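Local coordinates for dITP/XTP pyrophosphatase (Staphylococcus aureus, PDB 4BNQ), which probably hydrolyses non-canonical purine nucleoside triphosphates such as XTP, dITP and ITP to their monophosphates and diphosphate, cleansing the nucleotide pool, at residues A[105-119]-A[130-142]. Sequence-based numbering, arbitrary orientation.
Sequences LGNTTDRRAQFVCVI and VFKGTVSGEIADG. With PO4 (phosphate ion), chain D; PO4 (phosphate ion), chain E.
A113, F115, C117 and I119 each exchange two backbone hydrogen bonds with G137, V135, G133 and F131, binding 112-119 to 130-139 as antiparallel strands. The bonds between C117 and G133 are short and straight, G133 N to C117 O spanning 2.7 Å at 172°. I139 N adds a ninth bond, to R111 O, just before the first strand begins. CA-H...O contacts accompany the non-hydrogen-bonded pairs, T134 CA lying 3.2 Å from F115 O.

On the face of A113 and F115 the apolar contact is made by I139 and V135. I139 sets CG1 anti to its carbonyl carbon (chi1 -57°), and CD1 reaches the A113 methyl at 3.6 Å, while CG2 faces L105 CD1. V135 CG1 meets F115 CB at 3.7 Å, at the edge of a ring stacked on F155 and H177. On the other face, the K132 side chain crosses those of V118 and V116 at a slant, its CD 4.0 Å from V118 CG2, and the methyls V116 CG2 and T134 CG2 run side by side.

The two strands form the long beta hairpin 112-139 in the central antiparallel sheet of this Ham1-family enzyme. C117 touches S69 and H177, both predicted to bind substrate, so the middle of the hairpin backs the probable nucleotide site.

Near the open end of the hairpin, R112 forms a bidentate salt bridge with D110, side-on, NE to OD1 at 2.7 Å and NH2 to OD2, both on syn sides. R111 NE donates to T108 O at 3.0 Å. S136 OG hydrogen-bonds O2 of a phosphate ion, probably from the crystallisation liquor, at 2.5 Å, an ion also held by K159 and S136 of the second subunit.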
ATOM      1  N   LEU A 105     -13.241 -10.487  22.430  1.00 41.10           N
ATOM      2  CA  LEU A 105     -13.305 -11.451  21.330  1.00 39.09           C
ATOM      3  C   LEU A 105     -13.253 -12.926  21.791  1.00 43.29           C
ATOM      4  O   LEU A 105     -12.978 -13.832  20.992  1.00 43.44           O
ATOM      5  CB  LEU A 105     -12.206 -11.149  20.301  1.00 42.06           C
ATOM      6  CG  LEU A 105     -12.467  -9.948  19.385  1.00 39.79           C
ATOM      7  CD1 LEU A 105     -11.153  -9.266  19.054  1.00 41.33           C
ATOM      8  CD2 LEU A 105     -13.198 -10.331  18.086  1.00 26.40           C
ATOM      9  N   GLY A 106     -13.556 -13.155  23.069  1.00 42.60           N
ATOM     10  CA  GLY A 106     -13.406 -14.455  23.719  1.00 45.75           C
ATOM     11  C   GLY A 106     -13.601 -15.736  22.917  1.00 52.42           C
ATOM     12  O   GLY A 106     -12.749 -16.638  22.934  1.00 52.38           O
ATOM     13  N   ASN A 107     -14.722 -15.839  22.218  1.00 51.55           N
ATOM     14  CA  ASN A 107     -14.955 -17.038  21.421  1.00 53.55           C
ATOM     15  C   ASN A 107     -14.957 -16.788  19.910  1.00 50.56           C
ATOM     16  O   ASN A 107     -14.713 -17.717  19.140  1.00 50.68           O
ATOM     17  CB  ASN A 107     -16.237 -17.747  21.876  1.00 52.43           C
ATOM     18  CG  ASN A 107     -16.193 -18.131  23.349  1.00 56.77           C
ATOM     19  OD1 ASN A 107     -15.486 -19.077  23.736  1.00 54.04           O
ATOM     20  ND2 ASN A 107     -16.941 -17.395  24.182  1.00 42.07           N
ATOM     21  N   THR A 108     -15.216 -15.538  19.511  1.00 47.36           N
ATOM     22  CA  THR A 108     -15.355 -15.129  18.104  1.00 45.91           C
ATOM     23  C   THR A 108     -14.403 -15.845  17.122  1.00 43.01           C
ATOM     24  O   THR A 108     -13.204 -15.959  17.383  1.00 40.46           O
ATOM     25  CB  THR A 108     -15.171 -13.606  17.970  1.00 45.24           C
ATOM     26  OG1 THR A 108     -15.924 -12.939  18.991  1.00 40.92           O
ATOM     27  CG2 THR A 108     -15.623 -13.129  16.605  1.00 45.18           C
ATOM     28  N   THR A 109     -14.939 -16.343  16.006  1.00 45.84           N
ATOM     29  CA  THR A 109     -14.121 -17.077  15.028  1.00 45.03           C
ATOM     30  C   THR A 109     -13.680 -16.250  13.817  1.00 40.72           C
ATOM     31  O   THR A 109     -12.679 -16.572  13.175  1.00 37.33           O
ATOM     32  CB  THR A 109     -14.819 -18.359  14.513  1.00 46.49           C
ATOM     33  OG1 THR A 109     -16.093 -18.017  13.954  1.00 48.22           O
ATOM     34  CG2 THR A 109     -14.997 -19.368  15.638  1.00 44.76           C
ATOM     35  N   ASP A 110     -14.443 -15.215  13.482  1.00 40.85           N
ATOM     36  CA  ASP A 110     -14.035 -14.284  12.436  1.00 41.46           C
ATOM     37  C   ASP A 110     -13.224 -13.168  13.099  1.00 35.97           C
ATOM     38  O   ASP A 110     -13.788 -12.184  13.571  1.00 31.90           O
ATOM     39  CB  ASP A 110     -15.268 -13.714  11.725  1.00 40.76           C
ATOM     40  CG  ASP A 110     -14.923 -12.643  10.695  1.00 42.62           C
ATOM     41  OD1 ASP A 110     -13.750 -12.553  10.264  1.00 34.00           O
ATOM     42  OD2 ASP A 110     -15.837 -11.884  10.300  1.00 44.22           O
ATOM     43  N   ARG A 111     -11.904 -13.328  13.140  1.00 33.57           N
ATOM     44  CA  ARG A 111     -11.052 -12.384  13.860  1.00 35.86           C
ATOM     45  C   ARG A 111     -10.362 -11.369  12.949  1.00 35.96           C
ATOM     46  O   ARG A 111      -9.344 -10.770  13.332  1.00 33.55           O
ATOM     47  CB  ARG A 111      -9.990 -13.140  14.660  1.00 39.87           C
ATOM     48  CG  ARG A 111     -10.488 -14.420  15.343  1.00 41.16           C
ATOM     49  CD  ARG A 111      -9.694 -14.687  16.599  1.00 30.95           C
ATOM     50  NE  ARG A 111     -10.552 -14.563  17.765  1.00 42.82           N
ATOM     51  CZ  ARG A 111     -10.146 -14.179  18.961  1.00 39.55           C
ATOM     52  NH1 ARG A 111      -8.882 -13.859  19.173  1.00 33.41           N
ATOM     53  NH2 ARG A 111     -11.024 -14.108  19.947  1.00 49.89           N
ATOM     54  N   ARG A 112     -10.908 -11.176  11.752  1.00 30.57           N
ATOM     55  CA  ARG A 112     -10.328 -10.230  10.812  1.00 31.66           C
ATOM     56  C   ARG A 112     -10.229  -8.842  11.437  1.00 36.31           C
ATOM     57  O   ARG A 112     -11.138  -8.392  12.145  1.00 31.94           O
ATOM     58  CB  ARG A 112     -11.130 -10.189   9.512  1.00 29.77           C
ATOM     59  CG  ARG A 112     -10.958 -11.454   8.651  1.00 33.86           C
ATOM     60  CD  ARG A 112     -11.894 -11.425   7.464  1.00 35.94           C
ATOM     61  NE  ARG A 112     -13.283 -11.323   7.907  1.00 34.50           N
ATOM     62  CZ  ARG A 112     -14.307 -10.975   7.136  1.00 41.52           C
ATOM     63  NH1 ARG A 112     -14.129 -10.686   5.854  1.00 42.25           N
ATOM     64  NH2 ARG A 112     -15.523 -10.916   7.659  1.00 44.19           N
ATOM     65  N   ALA A 113      -9.101  -8.185  11.196  1.00 31.37           N
ATOM     66  CA  ALA A 113      -8.874  -6.841  11.702  1.00 34.53           C
ATOM     67  C   ALA A 113      -7.951  -6.145  10.724  1.00 33.16           C
ATOM     68  O   ALA A 113      -7.388  -6.772   9.824  1.00 29.76           O
ATOM     69  CB  ALA A 113      -8.254  -6.865  13.094  1.00 29.17           C
ATOM     70  N   GLN A 114      -7.782  -4.848  10.915  1.00 33.32           N
ATOM     71  CA  GLN A 114      -6.998  -4.050   9.998  1.00 33.33           C
ATOM     72  C   GLN A 114      -6.270  -2.993  10.808  1.00 32.68           C
ATOM     73  O   GLN A 114      -6.844  -2.417  11.739  1.00 27.06           O
ATOM     74  CB  GLN A 114      -7.966  -3.384   9.022  1.00 35.83           C
ATOM     75  CG  GLN A 114      -7.352  -2.568   7.923  1.00 36.14           C
ATOM     76  CD  GLN A 114      -8.410  -1.794   7.159  1.00 36.31           C
ATOM     77  OE1 GLN A 114      -9.269  -1.138   7.763  1.00 41.45           O
ATOM     78  NE2 GLN A 114      -8.365  -1.873   5.831  1.00 41.31           N
ATOM     79  N   PHE A 115      -5.005  -2.752  10.478  1.00 28.83           N
ATOM     80  CA  PHE A 115      -4.269  -1.660  11.102  1.00 27.98           C
ATOM     81  C   PHE A 115      -4.349  -0.466  10.172  1.00 29.08           C
ATOM     82  O   PHE A 115      -4.155  -0.602   8.955  1.00 26.11           O
ATOM     83  CB  PHE A 115      -2.802  -2.020  11.264  1.00 31.39           C
ATOM     84  CG  PHE A 115      -2.418  -2.409  12.652  1.00 29.73           C
ATOM     85  CD1 PHE A 115      -2.946  -1.759  13.742  1.00 32.47           C
ATOM     86  CD2 PHE A 115      -1.494  -3.424  12.865  1.00 34.34           C
ATOM     87  CE1 PHE A 115      -2.567  -2.127  15.024  1.00 36.18           C
ATOM     88  CE2 PHE A 115      -1.130  -3.798  14.139  1.00 30.66           C
ATOM     89  CZ  PHE A 115      -1.665  -3.156  15.214  1.00 29.82           C
ATOM     90  N   VAL A 116      -4.616   0.702  10.738  1.00 26.93           N
ATOM     91  CA  VAL A 116      -4.779   1.903   9.934  1.00 26.18           C
ATOM     92  C   VAL A 116      -3.813   2.995  10.395  1.00 28.08           C
ATOM     93  O   VAL A 116      -3.641   3.197  11.588  1.00 27.67           O
ATOM     94  CB  VAL A 116      -6.242   2.400   9.988  1.00 27.63           C
ATOM     95  CG1 VAL A 116      -6.393   3.702   9.232  1.00 25.84           C
ATOM     96  CG2 VAL A 116      -7.183   1.336   9.398  1.00 28.17           C
ATOM     97  N   CYS A 117      -3.155   3.666   9.452  1.00 28.27           N
ATOM     98  CA  CYS A 117      -2.269   4.774   9.781  1.00 24.33           C
ATOM     99  C   CYS A 117      -2.511   5.969   8.872  1.00 27.55           C
ATOM    100  O   CYS A 117      -2.418   5.850   7.642  1.00 28.62           O
ATOM    101  CB  CYS A 117      -0.805   4.367   9.667  1.00 24.58           C
ATOM    102  SG  CYS A 117       0.302   5.826   9.703  1.00 27.72           S
ATOM    103  N   VAL A 118      -2.827   7.110   9.481  1.00 27.23           N
ATOM    104  CA  VAL A 118      -2.917   8.364   8.747  1.00 27.94           C
ATOM    105  C   VAL A 118      -1.794   9.311   9.157  1.00 24.90           C
ATOM    106  O   VAL A 118      -1.648   9.636  10.326  1.00 24.27           O
ATOM    107  CB  VAL A 118      -4.246   9.076   8.967  1.00 25.30           C
ATOM    108  CG1 VAL A 118      -4.217  10.438   8.272  1.00 25.33           C
ATOM    109  CG2 VAL A 118      -5.398   8.222   8.442  1.00 27.71           C
ATOM    110  N   ILE A 119      -1.001   9.735   8.175  1.00 28.34           N
ATOM    111  CA  ILE A 119       0.100  10.676   8.374  1.00 24.95           C
ATOM    112  C   ILE A 119      -0.355  12.037   7.857  1.00 28.72           C
ATOM    113  O   ILE A 119      -0.806  12.131   6.720  1.00 32.54           O
ATOM    114  CB  ILE A 119       1.324  10.248   7.544  1.00 28.20           C
ATOM    115  CG1 ILE A 119       1.851   8.889   8.014  1.00 29.82           C
ATOM    116  CG2 ILE A 119       2.451  11.279   7.620  1.00 23.97           C
ATOM    117  CD1 ILE A 119       2.487   8.894   9.404  1.00 24.80           C
ATOM    118  N   VAL A 130      -2.742  14.993   4.050  1.00 30.46           N
ATOM    119  CA  VAL A 130      -2.878  13.714   4.758  1.00 28.91           C
ATOM    120  C   VAL A 130      -2.684  12.499   3.850  1.00 33.32           C
ATOM    121  O   VAL A 130      -3.046  12.533   2.671  1.00 34.10           O
ATOM    122  CB  VAL A 130      -4.257  13.582   5.444  1.00 34.35           C
ATOM    123  CG1 VAL A 130      -4.417  14.655   6.488  1.00 31.70           C
ATOM    124  CG2 VAL A 130      -5.381  13.669   4.408  1.00 33.32           C
ATOM    125  N   PHE A 131      -2.129  11.421   4.411  1.00 31.52           N
ATOM    126  CA  PHE A 131      -1.894  10.180   3.671  1.00 29.22           C
ATOM    127  C   PHE A 131      -2.252   8.953   4.511  1.00 30.85           C
ATOM    128  O   PHE A 131      -1.838   8.847   5.669  1.00 30.91           O
ATOM    129  CB  PHE A 131      -0.430  10.082   3.265  1.00 29.45           C
ATOM    130  CG  PHE A 131       0.101  11.316   2.599  1.00 29.81           C
ATOM    131  CD1 PHE A 131       0.579  12.382   3.348  1.00 28.39           C
ATOM    132  CD2 PHE A 131       0.130  11.414   1.224  1.00 27.76           C
ATOM    133  CE1 PHE A 131       1.081  13.513   2.730  1.00 28.73           C
ATOM    134  CE2 PHE A 131       0.625  12.554   0.608  1.00 30.49           C
ATOM    135  CZ  PHE A 131       1.100  13.594   1.352  1.00 28.43           C
ATOM    136  N   LYS A 132      -2.998   8.017   3.927  1.00 29.48           N
ATOM    137  CA  LYS A 132      -3.492   6.860   4.675  1.00 28.64           C
ATOM    138  C   LYS A 132      -2.862   5.541   4.229  1.00 28.71           C
ATOM    139  O   LYS A 132      -2.806   5.249   3.036  1.00 27.29           O
ATOM    140  CB  LYS A 132      -5.017   6.773   4.565  1.00 27.77           C
ATOM    141  CG  LYS A 132      -5.618   5.538   5.200  1.00 34.26           C
ATOM    142  CD  LYS A 132      -7.051   5.769   5.702  1.00 47.33           C
ATOM    143  CE  LYS A 132      -8.052   5.977   4.571  1.00 53.46           C
ATOM    144  NZ  LYS A 132      -9.453   6.107   5.093  1.00 62.44           N
ATOM    145  N   GLY A 133      -2.387   4.749   5.190  1.00 28.78           N
ATOM    146  CA  GLY A 133      -1.913   3.401   4.913  1.00 24.45           C
ATOM    147  C   GLY A 133      -2.682   2.368   5.732  1.00 29.76           C
ATOM    148  O   GLY A 133      -3.187   2.679   6.825  1.00 25.44           O
ATOM    149  N   THR A 134      -2.810   1.151   5.202  1.00 23.97           N
ATOM    150  CA  THR A 134      -3.442   0.059   5.945  1.00 26.75           C
ATOM    151  C   THR A 134      -2.712  -1.276   5.761  1.00 30.93           C
ATOM    152  O   THR A 134      -2.006  -1.488   4.769  1.00 30.62           O
ATOM    153  CB  THR A 134      -4.927  -0.143   5.549  1.00 29.35           C
ATOM    154  OG1 THR A 134      -4.993  -0.683   4.229  1.00 30.19           O
ATOM    155  CG2 THR A 134      -5.705   1.170   5.603  1.00 26.62           C
ATOM    156  N   VAL A 135      -2.891  -2.179   6.718  1.00 30.69           N
ATOM    157  CA  VAL A 135      -2.444  -3.550   6.536  1.00 28.20           C
ATOM    158  C   VAL A 135      -3.449  -4.497   7.186  1.00 28.11           C
ATOM    159  O   VAL A 135      -3.958  -4.225   8.262  1.00 30.49           O
ATOM    160  CB  VAL A 135      -0.996  -3.778   7.050  1.00 28.21           C
ATOM    161  CG1 VAL A 135      -0.920  -3.695   8.574  1.00 24.54           C
ATOM    162  CG2 VAL A 135      -0.436  -5.112   6.536  1.00 30.56           C
ATOM    163  N   SER A 136      -3.756  -5.594   6.505  1.00 33.62           N
ATOM    164  CA  SER A 136      -4.764  -6.518   6.997  1.00 32.38           C
ATOM    165  C   SER A 136      -4.136  -7.642   7.807  1.00 31.04           C
ATOM    166  O   SER A 136      -2.960  -7.977   7.617  1.00 26.78           O
ATOM    167  CB  SER A 136      -5.564  -7.109   5.839  1.00 31.41           C
ATOM    168  OG  SER A 136      -4.745  -7.934   5.023  1.00 36.05           O
ATOM    169  N   GLY A 137      -4.936  -8.224   8.699  1.00 29.58           N
ATOM    170  CA  GLY A 137      -4.517  -9.350   9.509  1.00 27.84           C
ATOM    171  C   GLY A 137      -5.685  -9.904  10.308  1.00 30.01           C
ATOM    172  O   GLY A 137      -6.855  -9.650   9.995  1.00 26.86           O
ATOM    173  N   GLU A 138      -5.358 -10.663  11.349  1.00 27.55           N
ATOM    174  CA  GLU A 138      -6.351 -11.306  12.185  1.00 31.02           C
ATOM    175  C   GLU A 138      -5.884 -11.092  13.587  1.00 30.56           C
ATOM    176  O   GLU A 138      -4.684 -10.897  13.809  1.00 28.00           O
ATOM    177  CB  GLU A 138      -6.405 -12.809  11.891  1.00 32.72           C
ATOM    178  CG  GLU A 138      -6.888 -13.142  10.485  1.00 38.74           C
ATOM    179  CD  GLU A 138      -6.897 -14.638  10.193  1.00 49.06           C
ATOM    180  OE1 GLU A 138      -5.983 -15.346  10.674  1.00 47.66           O
ATOM    181  OE2 GLU A 138      -7.814 -15.105   9.475  1.00 56.35           O
ATOM    182  N   ILE A 139      -6.815 -11.122  14.536  1.00 30.26           N
ATOM    183  CA  ILE A 139      -6.432 -10.996  15.928  1.00 27.00           C
ATOM    184  C   ILE A 139      -6.118 -12.402  16.408  1.00 28.61           C
ATOM    185  O   ILE A 139      -6.954 -13.300  16.289  1.00 26.34           O
ATOM    186  CB  ILE A 139      -7.553 -10.389  16.780  1.00 26.71           C
ATOM    187  CG1 ILE A 139      -7.956  -9.019  16.226  1.00 26.16           C
ATOM    188  CG2 ILE A 139      -7.136 -10.317  18.260  1.00 26.30           C
ATOM    189  CD1 ILE A 139      -6.836  -7.991  16.223  1.00 30.46           C
ATOM    190  N   ALA A 140      -4.912 -12.609  16.933  1.00 25.29           N
ATOM    191  CA  ALA A 140      -4.523 -13.944  17.398  1.00 26.42           C
ATOM    192  C   ALA A 140      -5.236 -14.298  18.697  1.00 28.05           C
ATOM    193  O   ALA A 140      -6.006 -13.496  19.244  1.00 25.27           O
ATOM    194  CB  ALA A 140      -3.024 -14.033  17.581  1.00 26.76           C
ATOM    195  N   ASP A 141      -4.959 -15.494  19.200  1.00 29.78           N
ATOM    196  CA  ASP A 141      -5.587 -15.939  20.441  1.00 33.32           C
ATOM    197  C   ASP A 141      -4.733 -15.585  21.662  1.00 31.60           C
ATOM    198  O   ASP A 141      -4.988 -16.056  22.762  1.00 36.53           O
ATOM    199  CB  ASP A 141      -5.856 -17.448  20.400  1.00 31.15           C
ATOM    200  CG  ASP A 141      -4.591 -18.258  20.275  1.00 29.73           C
ATOM    201  OD1 ASP A 141      -3.506 -17.662  20.149  1.00 32.93           O
ATOM    202  OD2 ASP A 141      -4.666 -19.504  20.295  1.00 38.13           O
ATOM    203  N   GLY A 142      -3.721 -14.748  21.473  1.00 30.90           N
ATOM    204  CA  GLY A 142      -2.834 -14.419  22.578  1.00 26.99           C
ATOM    205  C   GLY A 142      -1.675 -13.573  22.108  1.00 27.25           C
ATOM    206  O   GLY A 142      -1.644 -13.152  20.949  1.00 26.81           O
TER
HETATM  207  P   PO4 D 801     -18.536 -16.417  15.535  1.00 86.11           P
HETATM  208  O1  PO4 D 801     -17.899 -15.491  14.506  1.00 62.77           O
HETATM  209  O2  PO4 D 801     -17.924 -17.800  15.400  1.00 67.06           O
HETATM  210  O3  PO4 D 801     -20.037 -16.530  15.339  1.00 71.25           O
HETATM  211  O4  PO4 D 801     -18.288 -15.863  16.924  1.00 63.61           O
HETATM  212  P   PO4 E 802      -2.683  -6.662   2.464  1.00 42.17           P
HETATM  213  O1  PO4 E 802      -2.503  -6.475   0.975  1.00 43.08           O
HETATM  214  O2  PO4 E 802      -3.957  -7.441   2.702  1.00 46.40           O
HETATM  215  O3  PO4 E 802      -2.788  -5.335   3.174  1.00 38.71           O
HETATM  216  O4  PO4 E 802      -1.498  -7.437   3.007  1.00 45.15           O
HETATM  217  O   HOH W   1      -9.720 -15.481  11.880  1.00 45.60           O